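Pectinesterase A (Erwinia chrysanthemi, PDB 2NTP) hydrolyses the methyl esters of galacturonosyl units in pectin, releasing methanol, the first step in the maceration and soft-rotting of plant tissue. Local coordinates at residues A[65-71]-A[103-109]; A[217-221]-A[327-333]. All coordinates share one frame; numbering follows the deposited sequence.

Contact 1: A[65-71]-A[103-109]; sequences AVIAAAT and LTIRNDF
V66 and R106 meet on one face of the parallel pair formed by strands 65-69 and 103-107. The CG1 of V66 lies over a face of the R106 guanidinium, 3.6 Å from NH1, set toward the rim of the group. R106 grips D108 side-on: NE reaches D108 OD1, tilted 28° from the guanidinium plane, and R106 NH2 meets D108 OD2 at 2.8 Å, close to that plane. Two nitrogens bound to two oxygens restrict rotation of the guanidinium. A68, small enough to fit beside the pair, brings CB 3.4 Å from D108 OD2 and near R106 NE and NH2. T104 stands alongside V66, its OG1 bonded to the backbone of R62.

I67, I105 and N107 point to the other face, where the two branched isoleucines favour the extended backbone and pack on I91. The N107 amide pairs with both T71 N and T71 O, as a backbone peptide would, at the end of strand 103-107. With CG anti to the backbone N (chi1 -165°), ND2 donates to T71 O at 2.8 Å and also bonds V131 O, while N107 OD1 accepts from T71 N at 3.1 Å. The same OD1 takes F109 N at 3.0 Å, closing an Asx turn. Backbone bonds such as I67 N to T104 O (2.8 Å) complete the ladder, that of neighbouring coils in the right-handed parallel beta-helix of pectinesterases.

Contact 2: A[217-221]-A[327-333]; sequences KYGLV and EYTQSKV
The closest CA atoms of 217-221 and 327-333, those of Y218 and V333, are 6.3 Å apart, and the Y218 side chain spans the space to the backbone of 327-333. Its CG is anti to the carbonyl carbon (chi1 -58°), and Y218 OH donates a hydrogen bond to E327 O, 2.6 Å away, in the carbonyl plane. One face of the ring receives the CA of V333 in a CH-pi contact, 4.0 Å from the centroid, while CG of K217 lies over the opposite face. Toward Y328 the ring turns its edge, giving an offset edge-to-face pair with planes at 80° and centroids 5.5 Å apart. K332 O approaches Y218 CE2 obliquely, at 3.3 Å.

V221, a compact branched residue fit for a strand, brings CG2 to the edge of the Y328 ring and to V333 CG1. Within 327-333, K332 NZ forms a salt bridge with E327 OE1 (2.8 Å), K332 CB packs near Y218 OH, and T329 OG1 caps the helix by accepting from K332 N. Tyrosine suits position 218 because the contact is mixed: apolar groups hold its ring, carbonyls border it, and one short hydrogen bond fixes its reach.

Overall arrangement
Contact 1 closes before contact 2 opens along the chain, and the two lie on opposite sides of its centre, about 29 Å apart between centres and about 16 Å between nearest atoms. They belong to different sheets of the same beta-helix: 65-69 and 103-107 are neighbours in the parallel sheet that runs from 42-45 to 271-272, whereas 220-223 belongs to the one running from 6-8 to 300-304. Contact 1 joins neighbouring coils within a sheet, while contact 2 brings a late helix back over the outside of a coil. Only contact 1 approaches the substrate side: the side chain of F109 is about 7 Å from that of Q153, the transition-state stabiliser. Contact 2 lies away from the annotated sites.

Contact 1: A[65-71]-A[103-109]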
# COMPACT_ATOMS: atom_id res chain seq x y z
N ALA A 65 14.22 -6.03 -11.40
CA ALA A 65 13.08 -5.79 -12.27
C ALA A 65 12.17 -4.75 -11.62
O ALA A 65 11.48 -5.05 -10.65
CB ALA A 65 12.33 -7.08 -12.55
N VAL A 66 12.20 -3.53 -12.16
CA VAL A 66 11.55 -2.38 -11.52
C VAL A 66 10.56 -1.71 -12.47
O VAL A 66 10.88 -1.44 -13.64
CB VAL A 66 12.59 -1.31 -11.05
CG1 VAL A 66 11.90 -0.17 -10.31
CG2 VAL A 66 13.65 -1.94 -10.14
N ILE A 67 9.36 -1.44 -11.96
CA ILE A 67 8.35 -0.65 -12.66
C ILE A 67 8.19 0.64 -11.87
O ILE A 67 7.85 0.61 -10.69
CB ILE A 67 6.99 -1.39 -12.75
CG1 ILE A 67 7.21 -2.83 -13.24
CG2 ILE A 67 6.00 -0.61 -13.63
CD1 ILE A 67 5.98 -3.74 -13.13
N ALA A 68 8.46 1.77 -12.51
CA ALA A 68 8.55 3.04 -11.79
C ALA A 68 8.03 4.23 -12.59
O ALA A 68 8.24 4.32 -13.80
CB ALA A 68 9.99 3.30 -11.37
N ALA A 69 7.34 5.13 -11.89
CA ALA A 69 6.95 6.42 -12.45
C ALA A 69 6.79 7.43 -11.31
O ALA A 69 6.50 7.04 -10.18
CB ALA A 69 5.66 6.30 -13.25
N ALA A 70 7.00 8.70 -11.63
CA ALA A 70 6.87 9.77 -10.64
C ALA A 70 5.59 10.57 -10.85
O ALA A 70 5.46 11.30 -11.84
CB ALA A 70 8.09 10.68 -10.67
N THR A 71 4.64 10.42 -9.93
CA THR A 71 3.36 11.14 -10.00
C THR A 71 2.82 11.39 -8.61
O THR A 71 2.57 10.44 -7.86
CB THR A 71 2.29 10.34 -10.81
OG1 THR A 71 2.90 9.65 -11.92
CG2 THR A 71 1.17 11.25 -11.31
N LEU A 103 9.43 -8.56 -8.26
CA LEU A 103 9.62 -7.26 -8.90
C LEU A 103 9.38 -6.12 -7.93
O LEU A 103 8.77 -6.30 -6.87
CB LEU A 103 8.75 -7.12 -10.15
CG LEU A 103 7.24 -7.32 -10.04
CD1 LEU A 103 6.57 -6.06 -9.57
CD2 LEU A 103 6.66 -7.78 -11.38
N THR A 104 9.89 -4.95 -8.29
CA THR A 104 9.72 -3.73 -7.51
C THR A 104 8.79 -2.78 -8.25
O THR A 104 8.89 -2.64 -9.47
CB THR A 104 11.07 -3.05 -7.25
OG1 THR A 104 11.94 -3.94 -6.54
CG2 THR A 104 10.89 -1.76 -6.43
N ILE A 105 7.87 -2.16 -7.50
CA ILE A 105 6.96 -1.15 -8.02
C ILE A 105 7.21 0.13 -7.21
O ILE A 105 7.12 0.13 -5.98
CB ILE A 105 5.48 -1.57 -7.88
CG1 ILE A 105 5.23 -2.92 -8.58
CG2 ILE A 105 4.56 -0.48 -8.45
CD1 ILE A 105 3.93 -3.62 -8.16
N ARG A 106 7.54 1.22 -7.91
CA ARG A 106 7.88 2.48 -7.26
C ARG A 106 7.01 3.64 -7.73
O ARG A 106 6.65 3.72 -8.91
CB ARG A 106 9.34 2.87 -7.54
CG ARG A 106 10.39 1.78 -7.36
CD ARG A 106 11.79 2.39 -7.28
NE ARG A 106 12.09 3.28 -8.41
CZ ARG A 106 13.18 3.21 -9.17
NH1 ARG A 106 14.13 2.31 -8.94
NH2 ARG A 106 13.32 4.06 -10.18
N ASN A 107 6.68 4.53 -6.80
CA ASN A 107 6.36 5.90 -7.18
C ASN A 107 7.59 6.75 -6.87
O ASN A 107 8.05 6.81 -5.73
CB ASN A 107 5.10 6.44 -6.50
CG ASN A 107 4.58 7.71 -7.17
OD1 ASN A 107 5.34 8.64 -7.45
ND2 ASN A 107 3.28 7.75 -7.42
N ASP A 108 8.13 7.37 -7.92
CA ASP A 108 9.40 8.07 -7.80
C ASP A 108 9.24 9.56 -7.48
O ASP A 108 10.21 10.32 -7.56
CB ASP A 108 10.24 7.88 -9.07
CG ASP A 108 10.91 6.52 -9.13
OD1 ASP A 108 10.97 5.82 -8.10
OD2 ASP A 108 11.41 6.17 -10.22
N PHE A 109 8.02 9.97 -7.13
CA PHE A 109 7.82 11.34 -6.65
C PHE A 109 8.80 11.61 -5.53
O PHE A 109 8.83 10.89 -4.51
CB PHE A 109 6.38 11.59 -6.20
CG PHE A 109 6.17 12.94 -5.56
CD1 PHE A 109 6.33 14.11 -6.31
CD2 PHE A 109 5.83 13.05 -4.21
CE1 PHE A 109 6.14 15.36 -5.72
CE2 PHE A 109 5.64 14.29 -3.61
CZ PHE A 109 5.80 15.45 -4.38

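Contact 2: A[217-221]-A[327-333]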
# COMPACT_ATOMS: atom_id res chain seq x y z
N LYS A 217 -15.53 -7.71 7.94
CA LYS A 217 -14.88 -8.48 9.00
C LYS A 217 -13.38 -8.19 9.14
O LYS A 217 -12.88 -8.03 10.25
CB LYS A 217 -15.12 -9.98 8.80
CG LYS A 217 -14.75 -10.87 9.98
CD LYS A 217 -15.80 -10.86 11.08
CE LYS A 217 -15.68 -12.08 11.99
NZ LYS A 217 -14.32 -12.25 12.59
N TYR A 218 -12.68 -8.14 8.00
CA TYR A 218 -11.23 -7.95 8.03
C TYR A 218 -10.77 -6.76 7.19
O TYR A 218 -11.26 -6.54 6.09
CB TYR A 218 -10.51 -9.21 7.55
CG TYR A 218 -10.84 -10.44 8.37
CD1 TYR A 218 -10.26 -10.64 9.62
CD2 TYR A 218 -11.74 -11.39 7.89
CE1 TYR A 218 -10.57 -11.76 10.39
CE2 TYR A 218 -12.05 -12.53 8.65
CZ TYR A 218 -11.46 -12.70 9.89
OH TYR A 218 -11.77 -13.82 10.65
N GLY A 219 -9.83 -5.99 7.75
CA GLY A 219 -9.21 -4.88 7.04
C GLY A 219 -7.76 -5.22 6.77
O GLY A 219 -7.47 -6.15 6.01
N LEU A 220 -6.86 -4.48 7.41
CA LEU A 220 -5.42 -4.69 7.23
C LEU A 220 -4.91 -5.63 8.31
O LEU A 220 -5.01 -5.32 9.50
CB LEU A 220 -4.67 -3.36 7.27
CG LEU A 220 -5.28 -2.22 6.43
CD1 LEU A 220 -4.52 -0.93 6.65
CD2 LEU A 220 -5.32 -2.58 4.95
N VAL A 221 -4.39 -6.78 7.89
CA VAL A 221 -3.92 -7.81 8.82
C VAL A 221 -2.45 -8.10 8.51
O VAL A 221 -2.12 -8.54 7.40
CB VAL A 221 -4.79 -9.09 8.75
CG1 VAL A 221 -4.31 -10.13 9.76
CG2 VAL A 221 -6.27 -8.75 8.98
N GLU A 327 -8.71 -16.13 14.94
CA GLU A 327 -9.64 -15.62 13.93
C GLU A 327 -8.91 -14.92 12.78
O GLU A 327 -9.55 -14.52 11.80
CB GLU A 327 -10.66 -14.67 14.55
CG GLU A 327 -11.52 -15.28 15.66
CD GLU A 327 -12.38 -16.45 15.20
OE1 GLU A 327 -12.84 -16.45 14.04
OE2 GLU A 327 -12.60 -17.37 16.01
N TYR A 328 -7.60 -14.78 12.90
CA TYR A 328 -6.80 -14.04 11.91
C TYR A 328 -5.81 -14.91 11.14
O TYR A 328 -4.75 -14.45 10.72
CB TYR A 328 -6.10 -12.85 12.58
CG TYR A 328 -7.06 -11.81 13.12
CD1 TYR A 328 -7.52 -11.87 14.44
CD2 TYR A 328 -7.51 -10.77 12.31
CE1 TYR A 328 -8.41 -10.92 14.93
CE2 TYR A 328 -8.40 -9.82 12.80
CZ TYR A 328 -8.84 -9.90 14.11
OH TYR A 328 -9.71 -8.95 14.59
N THR A 329 -6.17 -16.18 10.96
CA THR A 329 -5.41 -17.09 10.11
C THR A 329 -5.64 -16.71 8.66
O THR A 329 -6.64 -16.07 8.34
CB THR A 329 -5.85 -18.55 10.31
OG1 THR A 329 -7.23 -18.68 9.96
CG2 THR A 329 -5.66 -19.00 11.76
N GLN A 330 -4.73 -17.12 7.78
CA GLN A 330 -4.90 -16.88 6.34
C GLN A 330 -6.24 -17.42 5.82
O GLN A 330 -6.93 -16.76 5.04
CB GLN A 330 -3.73 -17.49 5.55
CG GLN A 330 -3.80 -17.19 4.05
CD GLN A 330 -2.70 -17.85 3.27
OE1 GLN A 330 -1.52 -17.76 3.63
NE2 GLN A 330 -3.06 -18.51 2.18
N SER A 331 -6.61 -18.62 6.28
CA SER A 331 -7.87 -19.24 5.87
C SER A 331 -9.09 -18.37 6.20
O SER A 331 -9.99 -18.21 5.38
CB SER A 331 -8.01 -20.62 6.53
OG SER A 331 -9.26 -21.21 6.20
N LYS A 332 -9.10 -17.79 7.40
CA LYS A 332 -10.23 -16.97 7.84
C LYS A 332 -10.24 -15.61 7.15
O LYS A 332 -11.30 -15.13 6.74
CB LYS A 332 -10.23 -16.80 9.35
CG LYS A 332 -10.53 -18.09 10.10
CD LYS A 332 -11.33 -17.83 11.35
CE LYS A 332 -11.83 -19.14 11.95
NZ LYS A 332 -13.10 -18.94 12.69
N VAL A 333 -9.07 -15.00 7.02
CA VAL A 333 -8.97 -13.66 6.44
C VAL A 333 -9.29 -13.66 4.94
O VAL A 333 -9.99 -12.77 4.45
CB VAL A 333 -7.58 -13.02 6.71
CG1 VAL A 333 -7.46 -11.65 6.05
CG2 VAL A 333 -7.35 -12.89 8.21